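Local coordinates for protein argininosuccinate lyase (Chelativorans sp., PDB 6RXA) that acts as a C-N lyase of the aspartase/fumarase superfamily, known as EDDS lyase, and may also split argininosuccinate into fumarate and L-arginine, at residues G109-D114 against A200-G205; Q57-V62 against G207-R212; L115-K120 against W235-E240; I46-V51 against T67-L72; L35-F40 against S84-L89. The protein carries 2 engineered substitutions. All coordinates share one frame; numbering follows the deposited sequence. Where two conformers were deposited one is given.

Contact 1. Residues G109-D114 against A200-G205; sequences GRSRND and AAATAG. With FMT (formic acid), chain B; FMT (formic acid), chain D; FMT (formic acid), chain C.
Gly109 O starts the contact, 3.7 Å from Ala201 CB, and Arg110 runs its backbone over the same methyl while its guanidinium leaves for His47. Ser111 lays its CB on the carbonyl of Ala201, with CB to Ala201 C at 3.3 Å. Its OG, swung opposite the backbone N (chi1 169°), accepts a nearly straight bond from Asn113 N at 2.9 Å and gives a weak one to the formate of chain B. Arg112 turns away from 200-205, and its NH1 binds O1 of the chain D formate at 2.8 Å. Asn113 uses both N-H bonds of ND2: one meets a lone pair of Ala202 O at 3.0 Å, the other O2 of the chain C formate at 2.9 Å. With an alanine here, Ala202 O would probably lose its side-chain donor and that formate its amide grip. Asp114 OD1 accepts from Ser111 N at 3.0 Å, closing a capping box at the start of helix 112-147, while OD2 accepts from Gly199 N and, weakly, from Ala201 N. With Thr158 of the second subunit and Ser280, Ser281, Lys286 and Asn288 of the third also binding formates, this is the inter-subunit site where succinate and fumarate bind.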
# COMPACT_ATOMS: atom_id res chain seq x y z
N GLY A 109 -27.72 -5.77 -28.30
CA GLY A 109 -26.30 -5.87 -28.57
C GLY A 109 -25.38 -5.29 -27.52
O GLY A 109 -24.19 -5.10 -27.79
N ARG A 110 -25.88 -5.02 -26.32
CA ARG A 110 -25.14 -4.29 -25.30
C ARG A 110 -25.37 -4.93 -23.94
O ARG A 110 -26.26 -5.77 -23.76
CB ARG A 110 -25.60 -2.82 -25.28
CG ARG A 110 -24.80 -1.88 -24.44
CD ARG A 110 -25.33 -0.46 -24.61
NE ARG A 110 -26.68 -0.28 -24.11
CZ ARG A 110 -27.22 0.92 -23.88
NH1 ARG A 110 -26.49 2.00 -24.10
NH2 ARG A 110 -28.45 1.04 -23.41
N SER A 111 -24.54 -4.54 -22.97
CA SER A 111 -24.63 -5.02 -21.60
C SER A 111 -24.37 -3.86 -20.67
O SER A 111 -23.78 -2.84 -21.06
CB SER A 111 -23.58 -6.12 -21.39
OG SER A 111 -23.40 -6.51 -20.03
N ARG A 112 -24.75 -4.02 -19.40
CA ARG A 112 -24.21 -3.11 -18.40
C ARG A 112 -22.68 -3.18 -18.33
O ARG A 112 -22.04 -2.20 -17.92
CB ARG A 112 -24.81 -3.38 -17.02
CG ARG A 112 -26.26 -2.90 -16.88
CD ARG A 112 -26.81 -3.14 -15.47
NE ARG A 112 -26.81 -4.56 -15.11
CZ ARG A 112 -27.22 -5.05 -13.95
NH1 ARG A 112 -27.67 -4.24 -13.01
NH2 ARG A 112 -27.17 -6.35 -13.72
N ASN A 113 -22.08 -4.30 -18.75
CA ASN A 113 -20.64 -4.48 -18.57
C ASN A 113 -19.84 -3.58 -19.51
O ASN A 113 -18.88 -2.93 -19.07
CB ASN A 113 -20.24 -5.94 -18.76
CG ASN A 113 -20.89 -6.86 -17.74
OD1 ASN A 113 -21.40 -6.41 -16.71
ND2 ASN A 113 -20.87 -8.16 -18.02
N ASP A 114 -20.17 -3.56 -20.81
CA ASP A 114 -19.44 -2.68 -21.72
C ASP A 114 -19.86 -1.22 -21.54
O ASP A 114 -19.01 -0.33 -21.64
CB ASP A 114 -19.44 -3.18 -23.17
CG ASP A 114 -20.79 -3.25 -23.82
OD1 ASP A 114 -21.83 -3.33 -23.14
OD2 ASP A 114 -20.80 -3.27 -25.08
N ALA A 200 -18.30 -5.12 -26.94
CA ALA A 200 -17.99 -6.32 -26.19
C ALA A 200 -19.23 -6.93 -25.55
O ALA A 200 -19.23 -8.12 -25.21
CB ALA A 200 -16.97 -5.99 -25.10
N ALA A 201 -20.28 -6.13 -25.37
CA ALA A 201 -21.52 -6.59 -24.72
C ALA A 201 -21.16 -7.20 -23.37
O ALA A 201 -20.48 -6.55 -22.57
CB ALA A 201 -22.34 -7.45 -25.67
N ALA A 202 -21.60 -8.43 -23.07
CA ALA A 202 -21.36 -9.01 -21.75
C ALA A 202 -19.89 -9.30 -21.52
O ALA A 202 -19.42 -9.21 -20.38
CB ALA A 202 -22.16 -10.30 -21.61
N THR A 203 -19.16 -9.66 -22.58
CA THR A 203 -17.79 -10.13 -22.52
C THR A 203 -17.41 -10.91 -23.78
O THR A 203 -16.23 -11.24 -23.96
CB THR A 203 -17.56 -11.06 -21.32
OG1 THR A 203 -16.17 -11.46 -21.28
CG2 THR A 203 -18.45 -12.31 -21.42
N ALA A 204 -18.37 -11.24 -24.65
CA ALA A 204 -18.12 -12.10 -25.80
C ALA A 204 -18.65 -11.50 -27.11
O ALA A 204 -18.79 -12.22 -28.10
CB ALA A 204 -18.71 -13.50 -25.59
N GLY A 205 -18.94 -10.21 -27.14
CA GLY A 205 -19.55 -9.66 -28.33
C GLY A 205 -21.00 -10.09 -28.47
O GLY A 205 -21.69 -10.38 -27.48
C FMT B . -24.70 -7.38 -17.24
O1 FMT B . -24.75 -8.19 -18.16
O2 FMT B . -25.47 -7.47 -16.29
C FMT D . -27.74 -5.66 -9.62
O1 FMT D . -28.17 -5.89 -10.75
O2 FMT D . -26.98 -4.72 -9.39
C FMT C . -23.00 -10.17 -15.79
O1 FMT C . -23.61 -11.20 -15.46
O2 FMT C . -21.83 -10.18 -16.23

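Contact 2. Residues Q57-V62 against G207-R212; sequences QGILTV and GWPLNR
Gln57 and Ile59 meet the turn around Pro209, one by a polar and one by an apolar contact. Gln57 NE2 donates to Pro209 O at 2.8 Å along an almost straight line (170°), the acceptor near the amide plane of Gln57 but the donor tilted from the carbonyl plane. OE1 accepts from a water at 2.7 Å that takes a weak bond from Asn211 ND2. The side chains of Gln57 and Asn211 cross at about a right angle, their amide planes 69° apart, Asn211 CB 3.7 Å from Gln57 OE1. Ile59 spreads its branches: CG2 meets Trp208 CE3 obliquely at 4.0 Å, and CD1, carried out by an extended chi2 of 169°, reaches Pro209 CD at 3.9 Å and Leu210 CD2 at 4.1 Å. Farther out, Trp208 NE1 bonds Asp372 of the second subunit, whose Arg376 makes a cation-pi contact with the indole. Ile59 also touches Ile108 and Leu54, and Asn211, at the N-cap of helix 212-218, takes weak bonds on OD1 from Asp213 N and Arg214 N. Gly58 ends helix 35-56 in a Schellman motif, and Leu210 N bonds back to Trp208 O at 2.9 Å, making Pro209 the centre of an inverse gamma turn.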
# COMPACT_ATOMS: atom_id res chain seq x y z
N GLN A 57 -27.18 0.86 -38.64
CA GLN A 57 -27.07 -0.55 -38.97
C GLN A 57 -28.41 -1.18 -39.34
O GLN A 57 -28.44 -2.37 -39.67
CB GLN A 57 -26.44 -1.32 -37.81
CG GLN A 57 -25.02 -0.90 -37.50
CD GLN A 57 -24.11 -1.05 -38.69
OE1 GLN A 57 -23.84 -0.09 -39.41
NE2 GLN A 57 -23.65 -2.26 -38.93
N GLY A 58 -29.50 -0.42 -39.28
CA GLY A 58 -30.82 -0.96 -39.60
C GLY A 58 -31.43 -1.82 -38.52
O GLY A 58 -32.47 -2.43 -38.75
N ILE A 59 -30.81 -1.88 -37.34
CA ILE A 59 -31.36 -2.66 -36.24
C ILE A 59 -32.57 -1.96 -35.65
O ILE A 59 -33.56 -2.60 -35.27
CB ILE A 59 -30.25 -2.93 -35.19
CG1 ILE A 59 -29.19 -3.83 -35.82
CG2 ILE A 59 -30.83 -3.55 -33.95
CD1 ILE A 59 -27.92 -3.97 -35.01
N LEU A 60 -32.53 -0.63 -35.57
CA LEU A 60 -33.68 0.17 -35.21
C LEU A 60 -34.12 0.97 -36.43
O LEU A 60 -33.29 1.41 -37.22
CB LEU A 60 -33.34 1.19 -34.11
CG LEU A 60 -32.85 0.64 -32.78
CD1 LEU A 60 -32.45 1.80 -31.87
CD2 LEU A 60 -33.89 -0.23 -32.10
N THR A 61 -35.43 1.15 -36.57
CA THR A 61 -35.94 2.09 -37.55
C THR A 61 -35.71 3.52 -37.06
O THR A 61 -35.50 3.78 -35.87
CB THR A 61 -37.43 1.87 -37.76
OG1 THR A 61 -38.14 2.21 -36.55
CG2 THR A 61 -37.72 0.43 -38.11
N VAL A 62 -35.76 4.47 -38.00
CA VAL A 62 -35.67 5.87 -37.62
C VAL A 62 -36.79 6.23 -36.65
O VAL A 62 -36.59 7.03 -35.72
CB VAL A 62 -35.66 6.78 -38.86
CG1 VAL A 62 -35.72 8.24 -38.46
CG2 VAL A 62 -34.42 6.52 -39.69
N GLY A 207 -24.17 -11.43 -31.66
CA GLY A 207 -24.56 -11.74 -33.02
C GLY A 207 -25.22 -10.60 -33.77
O GLY A 207 -25.38 -10.68 -34.99
N TRP A 208 -25.60 -9.52 -33.08
CA TRP A 208 -26.14 -8.36 -33.77
C TRP A 208 -25.04 -7.67 -34.57
O TRP A 208 -23.91 -7.56 -34.08
CB TRP A 208 -26.77 -7.39 -32.77
CG TRP A 208 -28.02 -7.91 -32.16
CD1 TRP A 208 -28.15 -8.50 -30.94
CD2 TRP A 208 -29.32 -7.91 -32.75
NE1 TRP A 208 -29.46 -8.87 -30.73
CE2 TRP A 208 -30.19 -8.52 -31.83
CE3 TRP A 208 -29.83 -7.45 -33.97
CZ2 TRP A 208 -31.55 -8.68 -32.09
CZ3 TRP A 208 -31.18 -7.61 -34.23
CH2 TRP A 208 -32.03 -8.22 -33.29
N PRO A 209 -25.33 -7.18 -35.78
CA PRO A 209 -24.26 -6.61 -36.63
C PRO A 209 -23.93 -5.17 -36.27
O PRO A 209 -24.23 -4.22 -36.98
CB PRO A 209 -24.85 -6.76 -38.03
CG PRO A 209 -26.32 -6.64 -37.84
CD PRO A 209 -26.61 -7.30 -36.50
N LEU A 210 -23.25 -4.99 -35.14
CA LEU A 210 -22.87 -3.65 -34.72
C LEU A 210 -21.73 -3.13 -35.58
O LEU A 210 -20.95 -3.90 -36.17
CB LEU A 210 -22.41 -3.68 -33.26
CG LEU A 210 -23.34 -4.39 -32.27
CD1 LEU A 210 -22.81 -4.21 -30.84
CD2 LEU A 210 -24.78 -3.90 -32.39
N ASN A 211 -21.62 -1.81 -35.65
CA ASN A 211 -20.45 -1.15 -36.20
C ASN A 211 -19.71 -0.50 -35.03
O ASN A 211 -20.05 0.61 -34.61
CB ASN A 211 -20.81 -0.12 -37.26
CG ASN A 211 -19.59 0.53 -37.88
OD1 ASN A 211 -18.48 0.39 -37.37
ND2 ASN A 211 -19.79 1.26 -38.97
N ARG A 212 -18.73 -1.22 -34.49
CA ARG A 212 -18.06 -0.75 -33.29
C ARG A 212 -17.27 0.53 -33.54
O ARG A 212 -17.13 1.36 -32.63
CB ARG A 212 -17.14 -1.85 -32.77
CG ARG A 212 -17.86 -3.13 -32.35
CD ARG A 212 -16.90 -4.08 -31.61
NE ARG A 212 -16.33 -3.41 -30.45
CZ ARG A 212 -15.15 -3.72 -29.89
NH1 ARG A 212 -14.41 -4.72 -30.36
NH2 ARG A 212 -14.73 -3.01 -28.86
O HOH W 1 -22.75 2.22 -38.51

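Contact 3. Residues L115-K120 against W235-E240; sequences LANAGK and WDHVAE
Asn117 and Trp235 meet by simple van der Waals contact: the amide ND2 comes to the edge of the indole, near its plane, 4.0 Å from CZ3, with the amide and ring planes 66° apart. A first torsion that sets CG opposite the backbone N (chi1 -161°) sends the amide out across the helix direction toward 235-240. There it is held in its rotation by outside partners, ND2 giving to Gly234 O and OD1 accepting from Arg121 NE. Within 235-240, Val238 CG2 packs on both rings: it sits 3.8 Å above the Trp235 indole plane, over its centre, and lies over one face of the His237 imidazole, toward its rim. Lys120, modelled in two conformers, makes a less certain contact: in the one given, NZ lies 3.7 Å from Val238 CG1. The polar link between the helices runs through water, which gives a hydrogen bond to Asn117 O at 3.0 Å and pairs with His237 NE2 at 2.9 Å, near the plane of the imidazole. A sodium ion is bound about 4 Å from the side chain of His237. Around this, Ile309 and Leu313 of helix 303-314 cover Trp235, whose NE1 bonds Val325 O, and on helix 236-262 Glu240 forms salt bridges with Arg192 and with Arg185 of the second subunit; the setting is consistent with the long-helix bundle of this superfamily.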
# COMPACT_ATOMS: atom_id res chain seq x y z
N LEU A 115 -21.13 -0.98 -21.21
CA LEU A 115 -21.58 0.36 -20.86
C LEU A 115 -20.77 0.93 -19.70
O LEU A 115 -20.28 2.06 -19.76
CB LEU A 115 -23.07 0.33 -20.49
CG LEU A 115 -23.64 1.59 -19.82
CD1 LEU A 115 -23.67 2.75 -20.80
CD2 LEU A 115 -25.04 1.32 -19.28
N ALA A 116 -20.64 0.15 -18.62
CA ALA A 116 -19.93 0.62 -17.44
C ALA A 116 -18.48 0.92 -17.75
O ALA A 116 -17.95 1.96 -17.34
CB ALA A 116 -20.04 -0.41 -16.31
N ASN A 117 -17.80 0.01 -18.46
CA ASN A 117 -16.39 0.23 -18.77
C ASN A 117 -16.22 1.48 -19.62
O ASN A 117 -15.31 2.29 -19.37
CB ASN A 117 -15.82 -1.01 -19.48
CG ASN A 117 -14.29 -1.08 -19.44
OD1 ASN A 117 -13.59 -0.48 -20.26
ND2 ASN A 117 -13.76 -1.88 -18.51
N ALA A 118 -17.09 1.66 -20.62
CA ALA A 118 -17.01 2.82 -21.50
C ALA A 118 -17.31 4.12 -20.77
O ALA A 118 -16.62 5.13 -20.97
CB ALA A 118 -17.95 2.65 -22.69
N GLY A 119 -18.36 4.14 -19.94
CA GLY A 119 -18.69 5.36 -19.23
C GLY A 119 -17.59 5.79 -18.27
O GLY A 119 -17.28 6.98 -18.15
N LYS A 120 -17.00 4.82 -17.56
CA LYS A 120 -15.88 5.13 -16.68
C LYS A 120 -14.71 5.70 -17.46
O LYS A 120 -14.07 6.66 -17.03
CB LYS A 120 -15.42 3.87 -15.93
CG LYS A 120 -14.20 4.06 -14.97
CD LYS A 120 -14.62 4.75 -13.66
CE LYS A 120 -13.46 5.15 -12.75
NZ LYS A 120 -12.80 3.97 -12.15
N TRP A 235 -8.78 -3.32 -16.86
CA TRP A 235 -8.85 -2.32 -15.79
C TRP A 235 -7.48 -1.71 -15.55
O TRP A 235 -7.32 -0.91 -14.62
CB TRP A 235 -9.33 -3.00 -14.51
CG TRP A 235 -10.08 -2.13 -13.53
CD1 TRP A 235 -9.67 -1.73 -12.31
CD2 TRP A 235 -11.41 -1.63 -13.69
NE1 TRP A 235 -10.66 -0.99 -11.69
CE2 TRP A 235 -11.73 -0.92 -12.52
CE3 TRP A 235 -12.35 -1.70 -14.72
CZ2 TRP A 235 -12.95 -0.26 -12.36
CZ3 TRP A 235 -13.56 -1.07 -14.56
CH2 TRP A 235 -13.85 -0.35 -13.38
N ASP A 236 -6.47 -2.06 -16.36
CA ASP A 236 -5.12 -1.62 -16.04
C ASP A 236 -4.99 -0.11 -16.18
O ASP A 236 -4.16 0.50 -15.50
CB ASP A 236 -4.09 -2.29 -16.94
CG ASP A 236 -3.86 -3.76 -16.62
OD1 ASP A 236 -4.53 -4.31 -15.72
OD2 ASP A 236 -2.94 -4.32 -17.27
N HIS A 237 -5.79 0.50 -17.08
CA HIS A 237 -5.80 1.95 -17.24
C HIS A 237 -6.27 2.66 -15.98
O HIS A 237 -5.85 3.79 -15.71
CB HIS A 237 -6.69 2.33 -18.43
CG HIS A 237 -8.10 1.83 -18.32
ND1 HIS A 237 -8.42 0.49 -18.38
CD2 HIS A 237 -9.28 2.48 -18.17
CE1 HIS A 237 -9.72 0.34 -18.26
NE2 HIS A 237 -10.27 1.53 -18.14
N VAL A 238 -7.15 2.02 -15.20
CA VAL A 238 -7.60 2.61 -13.94
C VAL A 238 -6.47 2.59 -12.91
O VAL A 238 -6.20 3.60 -12.24
CB VAL A 238 -8.87 1.88 -13.44
CG1 VAL A 238 -9.40 2.51 -12.18
CG2 VAL A 238 -9.94 1.87 -14.54
N ALA A 239 -5.80 1.45 -12.79
CA ALA A 239 -4.62 1.36 -11.94
C ALA A 239 -3.55 2.36 -12.38
O ALA A 239 -2.94 3.03 -11.54
CB ALA A 239 -4.05 -0.06 -11.98
N GLU A 240 -3.34 2.50 -13.70
CA GLU A 240 -2.30 3.40 -14.19
C GLU A 240 -2.65 4.85 -13.91
O GLU A 240 -1.77 5.64 -13.55
CB GLU A 240 -2.05 3.16 -15.68
CG GLU A 240 -0.90 3.97 -16.23
CD GLU A 240 -0.69 3.77 -17.72
OE1 GLU A 240 -1.30 2.87 -18.31
OE2 GLU A 240 0.10 4.52 -18.30
O HOH W 2 -13.08 1.68 -17.46

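Contact 4. Residues I46-V51 against T67-L72; sequences IHRAHV and TILSGL
Val51, Leu69, Leu72 and the aliphatic part of Arg48 make up the apolar seam between two nearly antiparallel helix segments, whose axes come within 10.3 Å at 173°. Val51 divides its methyls, CG2 against Ile68 CG2 at 3.9 Å and CG1 against Leu69 CD2, also at 3.9 Å. Leu69 CD2 additionally covers Arg48 CA. One turn on, Leu72 CD1 nestles between His47 CB at 3.8 Å and Arg48 CG at 3.7 Å. Arg48 and Leu72 run alongside each other in opposite directions; the arginine is extended as far as NE, and a chi4 of 78° turns its guanidinium so that Leu72 CB lies 3.8 Å above one face, toward the rim. Polar links are carried by the same arginine: NE donates to a water at 2.9 Å that gives to Leu69 O at 2.8 Å, and NH2 forms a salt bridge with Asp76. A leucine in place of Arg48 is likely to leave Asp76 without its charge partner and the water without its donor. The consecutive helices 35-56 and 62-79 form a helical hairpin. Ile493 and Ile494 of helix 451-500 close over Leu69, Tyr91 and Leu95 of helix 88-99 over Leu72, and helix 112-147 lies against Ile46 and His47.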
# COMPACT_ATOMS: atom_id res chain seq x y z
N ILE A 46 -23.62 7.66 -24.08
CA ILE A 46 -23.46 6.32 -24.66
C ILE A 46 -24.79 5.79 -25.18
O ILE A 46 -24.85 5.19 -26.26
CB ILE A 46 -22.80 5.38 -23.64
CG1 ILE A 46 -21.35 5.82 -23.41
CG2 ILE A 46 -22.92 3.93 -24.09
CD1 ILE A 46 -20.71 5.17 -22.18
N HIS A 47 -25.88 5.99 -24.43
CA HIS A 47 -27.17 5.52 -24.92
C HIS A 47 -27.48 6.14 -26.28
O HIS A 47 -27.97 5.46 -27.19
CB HIS A 47 -28.30 5.89 -23.95
CG HIS A 47 -28.12 5.33 -22.58
ND1 HIS A 47 -27.50 4.13 -22.33
CD2 HIS A 47 -28.48 5.83 -21.37
CE1 HIS A 47 -27.48 3.91 -21.03
NE2 HIS A 47 -28.07 4.92 -20.43
N ARG A 48 -27.22 7.44 -26.42
CA ARG A 48 -27.50 8.12 -27.68
C ARG A 48 -26.61 7.57 -28.80
O ARG A 48 -27.09 7.29 -29.90
CB ARG A 48 -27.30 9.62 -27.50
CG ARG A 48 -28.37 10.26 -26.63
CD ARG A 48 -28.11 11.73 -26.40
NE ARG A 48 -29.24 12.37 -25.73
CZ ARG A 48 -29.51 12.26 -24.43
NH1 ARG A 48 -28.73 11.55 -23.64
NH2 ARG A 48 -30.56 12.88 -23.92
N ALA A 49 -25.31 7.42 -28.53
CA ALA A 49 -24.41 6.93 -29.57
C ALA A 49 -24.75 5.50 -29.97
O ALA A 49 -24.71 5.16 -31.16
CB ALA A 49 -22.96 7.01 -29.09
N HIS A 50 -25.05 4.65 -28.99
CA HIS A 50 -25.41 3.27 -29.31
C HIS A 50 -26.66 3.23 -30.17
O HIS A 50 -26.71 2.51 -31.18
CB HIS A 50 -25.60 2.50 -28.01
CG HIS A 50 -25.90 1.05 -28.22
ND1 HIS A 50 -24.94 0.15 -28.63
CD2 HIS A 50 -27.05 0.35 -28.08
CE1 HIS A 50 -25.50 -1.05 -28.73
NE2 HIS A 50 -26.78 -0.95 -28.41
N VAL A 51 -27.67 4.01 -29.80
CA VAL A 51 -28.93 4.04 -30.55
C VAL A 51 -28.73 4.58 -31.96
O VAL A 51 -29.29 4.04 -32.92
CB VAL A 51 -29.98 4.84 -29.76
CG1 VAL A 51 -31.15 5.22 -30.64
CG2 VAL A 51 -30.45 4.04 -28.55
N THR A 67 -38.16 7.82 -31.14
CA THR A 67 -38.93 7.65 -29.91
C THR A 67 -38.00 7.45 -28.71
O THR A 67 -38.18 8.08 -27.67
CB THR A 67 -39.88 6.46 -30.06
OG1 THR A 67 -40.75 6.68 -31.17
CG2 THR A 67 -40.68 6.29 -28.79
N ILE A 68 -37.00 6.58 -28.87
CA ILE A 68 -36.03 6.34 -27.81
C ILE A 68 -35.26 7.62 -27.47
O ILE A 68 -35.16 8.00 -26.30
CB ILE A 68 -35.08 5.20 -28.22
CG1 ILE A 68 -35.85 3.87 -28.29
CG2 ILE A 68 -33.93 5.08 -27.22
CD1 ILE A 68 -35.10 2.75 -28.99
N LEU A 69 -34.71 8.28 -28.49
CA LEU A 69 -33.85 9.44 -28.25
C LEU A 69 -34.61 10.57 -27.56
O LEU A 69 -34.06 11.22 -26.66
CB LEU A 69 -33.20 9.92 -29.55
CG LEU A 69 -32.22 8.94 -30.20
CD1 LEU A 69 -31.89 9.36 -31.62
CD2 LEU A 69 -30.94 8.86 -29.38
N SER A 70 -35.85 10.83 -27.97
CA SER A 70 -36.64 11.83 -27.26
C SER A 70 -36.90 11.41 -25.82
O SER A 70 -36.88 12.24 -24.90
CB SER A 70 -37.96 12.09 -27.99
OG SER A 70 -37.73 12.81 -29.18
N GLY A 71 -37.14 10.11 -25.59
CA GLY A 71 -37.32 9.63 -24.23
C GLY A 71 -36.09 9.79 -23.37
O GLY A 71 -36.19 10.08 -22.17
N LEU A 72 -34.90 9.58 -23.95
CA LEU A 72 -33.67 9.76 -23.18
C LEU A 72 -33.58 11.17 -22.62
O LEU A 72 -33.18 11.36 -21.46
CB LEU A 72 -32.44 9.46 -24.04
CG LEU A 72 -32.28 8.04 -24.57
CD1 LEU A 72 -31.06 8.00 -25.50
CD2 LEU A 72 -32.13 7.04 -23.45
O HOH W 3 -31.86 12.98 -26.69

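Contact 5. Residues L35-F40 against S84-L89; sequences LTSAVF and SLRTYL
Phe40 lies under the aliphatic chain of Arg86: CG of the arginine sits over one ring face, 4.1 Å from the centroid and only 18° off the normal, a CH-pi contact. Phe40 CD1 also comes to 3.7 Å from Arg86 CA. From there the extended arginine chain crosses the phenyl ring at about a right angle and carries the guanidinium, its plane 28° from that of the ring, to Ser37. NH1 donates to Ser37 OG at 2.9 Å, with the hydroxyl near the guanidinium plane and the bond somewhat bent (141°). NH2 bonds the backbone O of Ala79, tying the turn back to the end of helix 62-79. In the all-helical part of the fold this joins the first turns of helix 35-56 to the connection between helices 62-79 and 88-99, with Thr87 at the N-cap of the latter. Thr36 completes the contact with its methyl, CG2 lying 3.9 Å from Thr87 CG2 and 3.8 Å from Arg86 O. A water gives hydrogen bonds to two backbone carbonyls, Thr36 O at 2.9 Å and Arg86 O at 2.9 Å. Phe40 also packs on Asp76 and Ala79 of helix 62-79.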
# COMPACT_ATOMS: atom_id res chain seq x y z
N LEU A 35 -19.06 8.44 -7.73
CA LEU A 35 -18.74 7.94 -9.06
C LEU A 35 -20.00 7.76 -9.90
O LEU A 35 -20.03 8.13 -11.08
CB LEU A 35 -17.92 6.65 -8.97
CG LEU A 35 -17.41 6.15 -10.33
CD1 LEU A 35 -16.44 7.09 -10.98
CD2 LEU A 35 -16.76 4.76 -10.15
N THR A 36 -21.07 7.21 -9.31
CA THR A 36 -22.31 7.02 -10.06
C THR A 36 -22.82 8.34 -10.64
O THR A 36 -23.19 8.40 -11.82
CB THR A 36 -23.37 6.39 -9.15
OG1 THR A 36 -22.92 5.08 -8.76
CG2 THR A 36 -24.71 6.30 -9.86
N SER A 37 -22.81 9.41 -9.85
CA SER A 37 -23.32 10.68 -10.35
C SER A 37 -22.38 11.30 -11.38
O SER A 37 -22.84 11.94 -12.33
CB SER A 37 -23.56 11.63 -9.19
OG SER A 37 -24.70 11.22 -8.45
N ALA A 38 -21.07 11.10 -11.21
CA ALA A 38 -20.12 11.65 -12.15
C ALA A 38 -20.18 10.95 -13.50
O ALA A 38 -20.02 11.60 -14.55
CB ALA A 38 -18.70 11.56 -11.58
N VAL A 39 -20.42 9.64 -13.52
CA VAL A 39 -20.42 8.87 -14.76
C VAL A 39 -21.75 8.94 -15.48
O VAL A 39 -21.79 8.80 -16.72
CB VAL A 39 -20.02 7.42 -14.46
CG1 VAL A 39 -20.14 6.54 -15.68
CG2 VAL A 39 -18.60 7.38 -13.96
N PHE A 40 -22.83 9.20 -14.76
CA PHE A 40 -24.17 9.16 -15.35
C PHE A 40 -24.31 9.98 -16.63
O PHE A 40 -24.89 9.46 -17.60
CB PHE A 40 -25.20 9.62 -14.32
CG PHE A 40 -26.55 9.88 -14.94
CD1 PHE A 40 -27.30 8.82 -15.40
CD2 PHE A 40 -27.04 11.16 -15.09
CE1 PHE A 40 -28.52 9.03 -16.00
CE2 PHE A 40 -28.26 11.37 -15.68
CZ PHE A 40 -29.01 10.31 -16.13
N SER A 84 -31.96 8.00 -7.95
CA SER A 84 -32.25 6.58 -8.12
C SER A 84 -32.26 6.18 -9.59
O SER A 84 -32.17 4.98 -9.90
CB SER A 84 -33.59 6.20 -7.48
OG SER A 84 -34.69 6.66 -8.24
N LEU A 85 -32.34 7.14 -10.51
CA LEU A 85 -32.39 6.84 -11.93
C LEU A 85 -31.03 6.89 -12.60
O LEU A 85 -30.96 6.85 -13.83
CB LEU A 85 -33.31 7.84 -12.64
CG LEU A 85 -34.75 7.78 -12.13
CD1 LEU A 85 -35.57 8.81 -12.85
CD2 LEU A 85 -35.32 6.38 -12.33
N ARG A 86 -29.95 6.98 -11.83
CA ARG A 86 -28.61 7.17 -12.40
C ARG A 86 -27.84 5.88 -12.61
O ARG A 86 -26.70 5.94 -13.09
CB ARG A 86 -27.80 8.15 -11.55
CG ARG A 86 -28.42 9.54 -11.56
CD ARG A 86 -27.72 10.50 -10.61
NE ARG A 86 -28.50 11.71 -10.49
CZ ARG A 86 -28.28 12.68 -9.61
NH1 ARG A 86 -27.26 12.58 -8.76
NH2 ARG A 86 -29.07 13.74 -9.59
N THR A 87 -28.41 4.72 -12.29
CA THR A 87 -27.87 3.42 -12.67
C THR A 87 -28.76 2.81 -13.75
O THR A 87 -29.89 3.24 -13.96
CB THR A 87 -27.73 2.48 -11.47
OG1 THR A 87 -28.99 2.29 -10.84
CG2 THR A 87 -26.73 3.06 -10.46
N TYR A 88 -28.23 1.79 -14.44
CA TYR A 88 -28.76 1.44 -15.76
C TYR A 88 -30.19 0.87 -15.69
O TYR A 88 -31.09 1.37 -16.36
CB TYR A 88 -27.84 0.48 -16.52
CG TYR A 88 -28.51 0.18 -17.83
CD1 TYR A 88 -28.56 1.17 -18.82
CD2 TYR A 88 -29.19 -1.00 -18.04
CE1 TYR A 88 -29.25 0.96 -19.98
CE2 TYR A 88 -29.88 -1.22 -19.22
CZ TYR A 88 -29.90 -0.23 -20.19
OH TYR A 88 -30.59 -0.41 -21.37
N LEU A 89 -30.39 -0.23 -14.97
CA LEU A 89 -31.72 -0.85 -15.02
C LEU A 89 -32.80 0.09 -14.52
O LEU A 89 -33.87 0.15 -15.14
CB LEU A 89 -31.73 -2.21 -14.32
CG LEU A 89 -31.04 -3.34 -15.10
CD1 LEU A 89 -30.99 -4.62 -14.28
CD2 LEU A 89 -31.74 -3.59 -16.44
O HOH W 4 -23.87 6.19 -13.51

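Overall arrangement
Contact 1 holds three of the residues that bind succinate and fumarate, Ser111, Arg112 and Asn113, and the other four contacts lie with their centres 14 to 18 Å from it. Contact 3 continues helix 112-147 directly from it. Arg110 ties contact 1 to two others: its NH1 reaches His47 ND1 of contact 4 at 2.9 Å, a probable hydrogen bond, and its NH2 reaches Tyr88 OH of contact 5 at 3.3 Å, a weaker one. Contact 2 touches contact 1 through Leu210 CD1, 3.5 Å from Gly109 O, with the Leu210 side chain about 10 Å from that of Ser111. Helix 35-56 is shared by contacts 4 and 5, and its Ile46 CD1 packs on Gly119 of contact 3.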